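Local coordinates for protein NADPH Quinone Oxidoreductase (Streptococcus mutans, PDB 4F8Y) that probably catalyses the NADPH-dependent reduction of quinones such as menadione, using bound FAD as the redox cofactor in a flavodoxin-like fold, at residues A[86-90]-A[91-95]. Numbering follows the deposited sequence.
Sequences SGMPA and ILKGF. With FAD (flavin-adenine dinucleotide), chain E.
The carbonyl oxygen of Pro89 takes two backbone N-H groups from the first turn of helix 90-99. The bond from Lys93 N to Pro89 O is 3.0 Å long and nearly straight, 171° at the hydrogen. The one from Leu92 N to Pro89 O is equally short but bent to 124°, and so weak. Pro89 is the N-cap residue, and its oxygen starts the helical bonding. The next bond follows at once, from Gly94 N to Ala90 O at 2.9 Å.

Beside this turn Met88 crosses Leu92 at about a right angle. Met88 CG lies 3.5 Å from Leu92 CD2, a tight fit for two carbons, and Met88 SD is equally close to that methyl. The thioether then bends at chi3 (-79°), which carries Met88 CE to within 3.8 Å of Lys93 CD. The amine of Lys93 is engaged elsewhere, in a salt bridge with Asp97 of its own chain and in hydrogen bonds to the Met88 and Trp84 carbonyls of the second subunit.

At the other end, Ser86 N donates to flavin O4 of FAD at 2.7 Å, so one short loop joins the cofactor site to the helix start. This loop links strand 76-82 of the parallel sheet to helix 90-99, in a flavodoxin-like fold. Met88 and Leu92 both rest on Phe81 of that strand, and Met88 also reaches Leu145 and Ile149 of helix 143-150. The second subunit packs against the helix start, where its Asp97 accepts a bond from Ala90 N.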
loop_
_atom_site.group_PDB
_atom_site.type_symbol
_atom_site.label_atom_id
_atom_site.label_comp_id
_atom_site.label_asym_id
_atom_site.label_seq_id
_atom_site.Cartn_x
_atom_site.Cartn_y
_atom_site.Cartn_z
ATOM N N SER A 86 1.521 8.117 1.673
ATOM C CA SER A 86 2.836 7.898 1.066
ATOM C C SER A 86 2.885 6.795 0.006
ATOM O O SER A 86 3.949 6.511 -0.540
ATOM C CB SER A 86 3.875 7.622 2.149
ATOM O OG SER A 86 3.785 8.589 3.176
ATOM N N GLY A 87 1.744 6.171 -0.286
ATOM C CA GLY A 87 1.723 5.094 -1.256
ATOM C C GLY A 87 0.396 4.800 -1.933
ATOM O O GLY A 87 -0.515 5.623 -1.962
ATOM N N MET A 88 0.296 3.603 -2.490
ATOM C CA MET A 88 -0.873 3.227 -3.259
ATOM C C MET A 88 -2.089 3.111 -2.359
ATOM O O MET A 88 -1.975 2.620 -1.237
ATOM C CB MET A 88 -0.633 1.885 -3.947
ATOM C CG MET A 88 0.481 1.894 -4.967
ATOM S SD MET A 88 0.739 0.234 -5.603
ATOM C CE MET A 88 1.688 -0.494 -4.261
ATOM N N PRO A 89 -3.256 3.575 -2.843
ATOM C CA PRO A 89 -4.514 3.300 -2.144
ATOM C C PRO A 89 -4.628 1.803 -1.861
ATOM O O PRO A 89 -4.132 0.995 -2.648
ATOM C CB PRO A 89 -5.577 3.738 -3.158
ATOM C CG PRO A 89 -4.918 4.802 -3.944
ATOM C CD PRO A 89 -3.459 4.419 -4.035
ATOM N N ALA A 90 -5.261 1.444 -0.747
ATOM C CA ALA A 90 -5.394 0.050 -0.353
ATOM C C ALA A 90 -5.838 -0.874 -1.492
ATOM O O ALA A 90 -5.305 -1.982 -1.621
ATOM C CB ALA A 90 -6.339 -0.081 0.836
ATOM N N ILE A 91 -6.810 -0.434 -2.303
ATOM C CA ILE A 91 -7.376 -1.288 -3.359
ATOM C C ILE A 91 -6.366 -1.602 -4.464
ATOM O O ILE A 91 -6.380 -2.692 -5.037
ATOM C CB ILE A 91 -8.664 -0.689 -3.976
ATOM C CG1 ILE A 91 -9.459 -1.770 -4.727
ATOM C CG2 ILE A 91 -8.325 0.474 -4.890
ATOM C CD1 ILE A 91 -10.854 -1.335 -5.158
ATOM N N LEU A 92 -5.487 -0.646 -4.761
ATOM C CA LEU A 92 -4.418 -0.874 -5.735
ATOM C C LEU A 92 -3.278 -1.692 -5.123
ATOM O O LEU A 92 -2.687 -2.536 -5.807
ATOM C CB LEU A 92 -3.874 0.439 -6.310
ATOM C CG LEU A 92 -2.652 0.265 -7.223
ATOM C CD1 LEU A 92 -3.040 -0.392 -8.543
ATOM C CD2 LEU A 92 -1.928 1.584 -7.464
ATOM N N LYS A 93 -2.961 -1.436 -3.848
ATOM C CA LYS A 93 -1.968 -2.245 -3.132
ATOM C C LYS A 93 -2.375 -3.728 -3.123
ATOM O O LYS A 93 -1.541 -4.614 -3.296
ATOM C CB LYS A 93 -1.757 -1.719 -1.712
ATOM C CG LYS A 93 -0.816 -2.552 -0.843
ATOM C CD LYS A 93 0.474 -2.903 -1.572
ATOM C CE LYS A 93 1.538 -3.403 -0.613
ATOM N NZ LYS A 93 1.149 -4.665 0.079
ATOM N N GLY A 94 -3.664 -3.989 -2.946
ATOM C CA GLY A 94 -4.188 -5.337 -3.020
ATOM C C GLY A 94 -4.198 -5.897 -4.431
ATOM O O GLY A 94 -4.126 -7.116 -4.615
ATOM N N PHE A 95 -4.288 -5.020 -5.426
ATOM C CA PHE A 95 -4.157 -5.440 -6.829
ATOM C C PHE A 95 -2.793 -6.112 -7.064
ATOM O O PHE A 95 -2.701 -7.184 -7.668
ATOM C CB PHE A 95 -4.362 -4.246 -7.782
ATOM C CG PHE A 95 -4.084 -4.568 -9.233
ATOM C CD1 PHE A 95 -4.985 -5.322 -9.977
ATOM C CD2 PHE A 95 -2.917 -4.117 -9.845
ATOM C CE1 PHE A 95 -4.731 -5.624 -11.307
ATOM C CE2 PHE A 95 -2.648 -4.420 -11.173
ATOM C CZ PHE A 95 -3.558 -5.174 -11.907
HETATM P PA FAD E . -9.758 15.990 -6.205
HETATM O O1A FAD E . -10.192 16.283 -4.646
HETATM O O2A FAD E . -10.756 15.139 -6.847
HETATM O O5B FAD E . -9.600 17.398 -7.016
HETATM C C5B FAD E . -8.547 18.255 -6.668
HETATM C C4B FAD E . -8.646 19.625 -7.316
HETATM O O4B FAD E . -8.611 19.656 -8.782
HETATM C C3B FAD E . -9.965 20.441 -6.997
HETATM O O3B FAD E . -9.861 21.745 -6.503
HETATM C C2B FAD E . -10.818 20.184 -8.224
HETATM O O2B FAD E . -12.002 20.922 -8.362
HETATM C C1B FAD E . -9.770 20.276 -9.261
HETATM N N9A FAD E . -10.136 19.770 -10.581
HETATM C C8A FAD E . -10.940 18.744 -10.874
HETATM N N7A FAD E . -10.979 18.610 -12.251
HETATM C C5A FAD E . -10.172 19.583 -12.793
HETATM C C6A FAD E . -9.852 19.904 -14.090
HETATM N N6A FAD E . -10.416 19.136 -15.189
HETATM N N1A FAD E . -9.026 20.926 -14.345
HETATM C C2A FAD E . -8.500 21.652 -13.327
HETATM N N3A FAD E . -8.820 21.331 -12.044
HETATM C C4A FAD E . -9.650 20.301 -11.786
HETATM N N1 FAD E . -1.046 13.805 -0.241
HETATM C C2 FAD E . 0.321 14.148 0.370
HETATM O O2 FAD E . 1.199 14.836 -0.459
HETATM N N3 FAD E . 0.949 12.905 1.056
HETATM C C4 FAD E . 0.066 11.894 1.907
HETATM O O4 FAD E . 0.660 10.650 2.077
HETATM C C4X FAD E . -1.396 11.786 1.419
HETATM N N5 FAD E . -2.349 10.876 2.047
HETATM C C5X FAD E . -3.769 10.940 1.757
HETATM C C6 FAD E . -4.597 9.953 2.345
HETATM C C7 FAD E . -5.940 9.968 2.093
HETATM C C7M FAD E . -6.836 8.899 2.712
HETATM C C8 FAD E . -6.465 10.922 1.290
HETATM C C8M FAD E . -7.963 10.939 1.001
HETATM C C9 FAD E . -5.659 11.875 0.725
HETATM C C9A FAD E . -4.271 11.867 0.983
HETATM N N10 FAD E . -3.447 12.880 0.364
HETATM C C10 FAD E . -1.991 12.925 0.557
HETATM C "C1'" FAD E . -4.015 13.775 -0.622
HETATM C "C2'" FAD E . -4.144 13.239 -2.047
HETATM O "O2'" FAD E . -2.964 12.744 -2.631
HETATM C "C3'" FAD E . -4.925 14.184 -2.937
HETATM O "O3'" FAD E . -6.194 14.493 -2.438
HETATM C "C4'" FAD E . -4.979 13.655 -4.356
HETATM O "O4'" FAD E . -3.759 13.196 -4.845
HETATM C "C5'" FAD E . -5.635 14.608 -5.328
HETATM O "O5'" FAD E . -6.151 13.952 -6.437
HETATM P P FAD E . -7.782 13.794 -6.457
HETATM O O1P FAD E . -8.225 13.135 -7.899
HETATM O O2P FAD E . -8.215 12.974 -5.327
HETATM O O3P FAD E . -8.238 15.362 -6.223
#